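Local coordinates for protein isomerase/lactonizing enzyme (Agrobacterium tumefaciens, PDB 1RVK) that is of unknown function but belongs to the enolase superfamily, binds magnesium and probably acts as an isomerase or lactonizing enzyme, at residues Thr281-Val286 with Thr312-His317; Pro291-Met296 with Ala320-Cys325. All coordinates share one frame; numbering follows the deposited sequence.

Contact 1: Thr281-Val286 with Thr312-His317; sequences TGVNDV and TAMNLH
V283 and N315 make the direct hydrogen bond of this contact. V283 N donates to N315 OD1 at 3.0 Å. The bond is nearly straight, with an N-H...O angle of 169°, and V283 N lies in the carbonyl plane of the N315 amide. The same oxygen, N315 OD1, also lies 3.2 Å from V283 CG2, a van der Waals contact. The other end of the same amide uses water. N315 ND2 donates to water 1 at 3.1 Å, and N284 N donates to that water at 3.2 Å. N315 ND2 also bonds to N311 O. With OD1 on V283 N and ND2 on N311 O and the water, the amide is held in its rotation. Two successive backbone N-H groups, of V283 and N284, are thereby served, one directly and one through water.

The apolar part runs alongside. V283 CG1 meets the selenium of M314, a selenomethionine, at 3.8 Å from SE. In M314, CG sits between the backbone N and the carbonyl carbon (chi1 58°), and the chain beyond is extended. This carries the methyl past V283 to the N284 amide, where M314 CE comes within 3.2 Å of N284 OD1. These two side chains cross at about a right angle.

The contact is buried. It joins the turn that leaves strand 278-281 to the start of helix 313-321, which comes after the parallel strand 306-308. Helix 98-116 lines one side: C106 touches both V283 and M314, and R99 and A102 touch N284. D285 bonds to H309 and touches the magnesium ligand E258.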
loop_
_atom_site.group_PDB
_atom_site.type_symbol
_atom_site.label_atom_id
_atom_site.label_comp_id
_atom_site.label_asym_id
_atom_site.label_seq_id
_atom_site.Cartn_x
_atom_site.Cartn_y
_atom_site.Cartn_z
ATOM N N THR A 281 -7.351 3.487 3.140
ATOM C CA THR A 281 -7.365 2.080 3.489
ATOM C C THR A 281 -6.197 1.465 2.743
ATOM O O THR A 281 -5.452 2.166 2.058
ATOM C CB THR A 281 -8.676 1.387 3.046
ATOM O OG1 THR A 281 -8.737 0.073 3.615
ATOM C CG2 THR A 281 -8.744 1.274 1.522
ATOM N N GLY A 282 -6.035 0.158 2.885
ATOM C CA GLY A 282 -4.958 -0.533 2.207
ATOM C C GLY A 282 -5.084 -1.991 2.577
ATOM O O GLY A 282 -5.429 -2.303 3.715
ATOM N N VAL A 283 -4.820 -2.883 1.631
ATOM C CA VAL A 283 -4.934 -4.309 1.915
ATOM C C VAL A 283 -4.102 -4.719 3.125
ATOM O O VAL A 283 -4.586 -5.441 4.002
ATOM C CB VAL A 283 -4.527 -5.149 0.690
ATOM C CG1 VAL A 283 -4.481 -6.623 1.055
ATOM C CG2 VAL A 283 -5.530 -4.920 -0.434
ATOM N N ASN A 284 -2.858 -4.256 3.192
ATOM C CA ASN A 284 -2.010 -4.607 4.326
ATOM C C ASN A 284 -2.418 -3.902 5.611
ATOM O O ASN A 284 -2.166 -4.400 6.709
ATOM C CB ASN A 284 -0.541 -4.283 4.033
ATOM C CG ASN A 284 0.128 -5.348 3.201
ATOM O OD1 ASN A 284 -0.429 -6.424 2.997
ATOM N ND2 ASN A 284 1.336 -5.062 2.726
ATOM N N ASP A 285 -3.056 -2.746 5.471
ATOM C CA ASP A 285 -3.455 -1.969 6.631
ATOM C C ASP A 285 -4.726 -2.426 7.331
ATOM O O ASP A 285 -4.852 -2.260 8.546
ATOM C CB ASP A 285 -3.592 -0.501 6.236
ATOM C CG ASP A 285 -2.323 0.049 5.623
ATOM O OD1 ASP A 285 -1.292 0.113 6.331
ATOM O OD2 ASP A 285 -2.355 0.404 4.429
ATOM N N VAL A 286 -5.663 -3.000 6.588
ATOM C CA VAL A 286 -6.911 -3.430 7.210
ATOM C C VAL A 286 -7.123 -4.935 7.243
ATOM O O VAL A 286 -8.199 -5.405 7.614
ATOM C CB VAL A 286 -8.128 -2.758 6.541
ATOM C CG1 VAL A 286 -7.977 -1.240 6.618
ATOM C CG2 VAL A 286 -8.262 -3.219 5.099
ATOM N N THR A 312 1.297 -3.070 -5.878
ATOM C CA THR A 312 1.146 -4.516 -6.096
ATOM C C THR A 312 -0.296 -4.901 -6.426
ATOM O O THR A 312 -1.242 -4.154 -6.154
ATOM C CB THR A 312 1.652 -5.396 -4.905
ATOM O OG1 THR A 312 0.670 -5.436 -3.865
ATOM C CG2 THR A 312 2.975 -4.858 -4.356
ATOM N N ALA A 313 -0.440 -6.077 -7.023
ATOM C CA ALA A 313 -1.727 -6.602 -7.459
ATOM C C ALA A 313 -2.885 -6.528 -6.473
ATOM O O ALA A 313 -3.986 -6.116 -6.843
ATOM C CB ALA A 313 -1.552 -8.040 -7.925
HETATM N N MSE A 314 -2.652 -6.937 -5.231
HETATM C CA MSE A 314 -3.719 -6.937 -4.234
HETATM C C MSE A 314 -4.430 -5.593 -4.118
HETATM O O MSE A 314 -5.661 -5.539 -4.035
HETATM C CB MSE A 314 -3.171 -7.361 -2.870
HETATM C CG MSE A 314 -2.046 -6.496 -2.342
HETATM SE SE MSE A 314 -1.214 -7.316 -0.793
HETATM C CE MSE A 314 -0.214 -5.783 -0.173
ATOM N N ASN A 315 -3.662 -4.508 -4.119
ATOM C CA ASN A 315 -4.256 -3.183 -4.017
ATOM C C ASN A 315 -4.824 -2.714 -5.348
ATOM O O ASN A 315 -5.855 -2.039 -5.380
ATOM C CB ASN A 315 -3.225 -2.175 -3.496
ATOM C CG ASN A 315 -2.920 -2.377 -2.031
ATOM O OD1 ASN A 315 -3.816 -2.301 -1.188
ATOM N ND2 ASN A 315 -1.659 -2.649 -1.715
ATOM N N LEU A 316 -4.162 -3.071 -6.446
ATOM C CA LEU A 316 -4.636 -2.675 -7.768
ATOM C C LEU A 316 -6.028 -3.246 -8.041
ATOM O O LEU A 316 -6.883 -2.574 -8.621
ATOM C CB LEU A 316 -3.662 -3.152 -8.854
ATOM C CG LEU A 316 -4.030 -2.817 -10.304
ATOM C CD1 LEU A 316 -4.201 -1.315 -10.466
ATOM C CD2 LEU A 316 -2.944 -3.333 -11.242
ATOM N N HIS A 317 -6.262 -4.486 -7.623
ATOM C CA HIS A 317 -7.561 -5.101 -7.857
ATOM C C HIS A 317 -8.674 -4.418 -7.066
ATOM O O HIS A 317 -9.804 -4.320 -7.541
ATOM C CB HIS A 317 -7.497 -6.597 -7.550
ATOM C CG HIS A 317 -6.887 -7.401 -8.658
ATOM N ND1 HIS A 317 -7.639 -7.977 -9.659
ATOM C CD2 HIS A 317 -5.593 -7.662 -8.964
ATOM C CE1 HIS A 317 -6.837 -8.556 -10.534
ATOM N NE2 HIS A 317 -5.590 -8.379 -10.137
HETATM O O HOH W 1 -1.507 -2.040 1.352
#

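Contact 2: Pro291-Met296 with Ala320-Cys325; sequences PALKTM and AATKNC
A292 O accepts two hydrogen bonds, from M296 N at 3.0 Å and from T295 OG1. The first is the regular helix bond that holds M296, the main residue facing 320-325. In the second, T295 OG1 is 2.5 Å from A292 O and tilted 20° from the carbonyl plane. That distance is shorter than usual and should be read with caution.

Across the contact the interactions are mostly van der Waals. M296 is a selenomethionine, and its chain is bent at both chi2 (-61°) and chi3 (-56°). The bends fold the methyl end round, and T322 crosses it at about a right angle. T322 touches the two ends of this chain with different branches. T322 CG2 rests on the root of the side chain, 3.8 Å from M296 CB. T322 OG1 lies 3.2 Å from M296 CE, while its hydrogen-bond partner is V318 O, one turn back in helix 313-321. That bond is consistent with a fixed rotation of T322, in which CG2 meets M296 and L293.

L293, one turn before M296, adds a second apolar touch. L293 CD1 is 4.0 Å from T322 CG2, so T322 CG2 meets both L293 and M296. C325 adds one contact at the methyl end, with C325 CB 3.7 Å from M296 CE. Between T322 and C325 the chain bends in an inverse gamma turn centred on N324, whose side chain slides past that of M296.

M296 also touches C306 and V308 of strand 306-308, and both M296 and L293 touch V318. Helix 289-301 is the crossover helix between the parallel strands 278-281 and 306-308. Here the crossover helix packs against the loop that leaves the next helix, 313-321, as in the outer layer of a beta/alpha barrel.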
loop_
_atom_site.group_PDB
_atom_site.type_symbol
_atom_site.label_atom_id
_atom_site.label_comp_id
_atom_site.label_asym_id
_atom_site.label_seq_id
_atom_site.Cartn_x
_atom_site.Cartn_y
_atom_site.Cartn_z
ATOM N N PRO A 291 -11.658 -6.922 3.832
ATOM C CA PRO A 291 -11.952 -5.722 4.628
ATOM C C PRO A 291 -11.670 -4.418 3.875
ATOM O O PRO A 291 -12.270 -3.385 4.169
ATOM C CB PRO A 291 -11.071 -5.901 5.870
ATOM C CG PRO A 291 -9.930 -6.742 5.366
ATOM C CD PRO A 291 -10.632 -7.748 4.490
ATOM N N ALA A 292 -10.764 -4.458 2.902
ATOM C CA ALA A 292 -10.464 -3.253 2.129
ATOM C C ALA A 292 -11.714 -2.870 1.342
ATOM O O ALA A 292 -12.079 -1.695 1.263
ATOM C CB ALA A 292 -9.293 -3.502 1.177
ATOM N N LEU A 293 -12.375 -3.864 0.760
ATOM C CA LEU A 293 -13.593 -3.602 0.004
ATOM C C LEU A 293 -14.654 -3.022 0.931
ATOM O O LEU A 293 -15.398 -2.125 0.539
ATOM C CB LEU A 293 -14.108 -4.887 -0.656
ATOM C CG LEU A 293 -13.457 -5.284 -1.990
ATOM C CD1 LEU A 293 -13.863 -4.300 -3.073
ATOM C CD2 LEU A 293 -11.955 -5.301 -1.858
ATOM N N LYS A 294 -14.723 -3.523 2.162
ATOM C CA LYS A 294 -15.699 -3.001 3.113
ATOM C C LYS A 294 -15.438 -1.525 3.389
ATOM O O LYS A 294 -16.377 -0.735 3.486
ATOM C CB LYS A 294 -15.656 -3.791 4.425
ATOM C CG LYS A 294 -16.139 -5.224 4.279
ATOM C CD LYS A 294 -16.093 -5.956 5.599
ATOM C CE LYS A 294 -16.604 -7.384 5.435
ATOM N NZ LYS A 294 -16.476 -8.142 6.700
ATOM N N THR A 295 -14.168 -1.146 3.514
ATOM C CA THR A 295 -13.833 0.252 3.767
ATOM C C THR A 295 -14.181 1.125 2.557
ATOM O O THR A 295 -14.561 2.285 2.715
ATOM C CB THR A 295 -12.329 0.433 4.103
ATOM O OG1 THR A 295 -11.531 0.100 2.961
ATOM C CG2 THR A 295 -11.932 -0.464 5.264
HETATM N N MSE A 296 -14.053 0.576 1.351
HETATM C CA MSE A 296 -14.380 1.335 0.143
HETATM C C MSE A 296 -15.880 1.615 0.101
HETATM O O MSE A 296 -16.311 2.717 -0.234
HETATM C CB MSE A 296 -13.989 0.558 -1.124
HETATM C CG MSE A 296 -12.501 0.297 -1.309
HETATM SE SE MSE A 296 -11.444 1.911 -1.457
HETATM C CE MSE A 296 -12.360 2.753 -2.945
ATOM N N ALA A 320 -9.451 -1.278 -9.001
ATOM C CA ALA A 320 -10.155 -1.567 -10.248
ATOM C C ALA A 320 -11.610 -1.975 -10.027
ATOM O O ALA A 320 -12.458 -1.806 -10.910
ATOM C CB ALA A 320 -9.417 -2.660 -11.014
ATOM N N ALA A 321 -11.901 -2.504 -8.845
ATOM C CA ALA A 321 -13.248 -2.956 -8.524
ATOM C C ALA A 321 -14.139 -1.868 -7.935
ATOM O O ALA A 321 -15.336 -2.085 -7.745
ATOM C CB ALA A 321 -13.175 -4.138 -7.561
ATOM N N THR A 322 -13.570 -0.704 -7.647
ATOM C CA THR A 322 -14.344 0.378 -7.047
ATOM C C THR A 322 -14.264 1.699 -7.806
ATOM O O THR A 322 -13.354 1.919 -8.608
ATOM C CB THR A 322 -13.907 0.606 -5.587
ATOM O OG1 THR A 322 -12.508 0.908 -5.548
ATOM C CG2 THR A 322 -14.165 -0.645 -4.758
ATOM N N LYS A 323 -15.224 2.579 -7.541
ATOM C CA LYS A 323 -15.289 3.876 -8.207
ATOM C C LYS A 323 -14.746 5.044 -7.394
ATOM O O LYS A 323 -14.102 5.939 -7.947
ATOM C CB LYS A 323 -16.742 4.183 -8.594
ATOM C CG LYS A 323 -16.983 5.609 -9.086
ATOM C CD LYS A 323 -18.465 5.837 -9.371
ATOM C CE LYS A 323 -18.752 7.268 -9.810
ATOM N NZ LYS A 323 -18.527 8.249 -8.709
ATOM N N ASN A 324 -15.000 5.032 -6.087
ATOM C CA ASN A 324 -14.588 6.135 -5.225
ATOM C C ASN A 324 -13.150 6.149 -4.732
ATOM O O ASN A 324 -12.889 6.213 -3.532
ATOM C CB ASN A 324 -15.545 6.256 -4.032
ATOM C CG ASN A 324 -15.539 5.030 -3.140
ATOM O OD1 ASN A 324 -15.562 5.152 -1.912
ATOM N ND2 ASN A 324 -15.528 3.844 -3.742
ATOM N N CYS A 325 -12.224 6.102 -5.678
ATOM C CA CYS A 325 -10.795 6.134 -5.394
ATOM C C CYS A 325 -10.176 6.787 -6.621
ATOM O O CYS A 325 -10.309 6.277 -7.729
ATOM C CB CYS A 325 -10.251 4.712 -5.216
ATOM S SG CYS A 325 -8.476 4.635 -4.930
#

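In the fold
Contacts 1 and 2 have their centres 10 Å apart, and both lie in the barrel domain of the enolase fold. Their segments alternate along the chain: 281-286, 291-296, 312-317, 320-325. Both contacts use helix 313-321, contact 1 at its start and contact 2 at its end. Their first segments lie on the successive helices 283-286 and 289-301. The contacts touch directly, with a probable hydrogen bond between T281 OG1 and T295 OG1 and packing of V286 on P291 and A292. Contact 1 is nearer the chain centre and the magnesium ion. Together they join two consecutive beta/alpha units, from the strand ends near the metal to the helix layer outside.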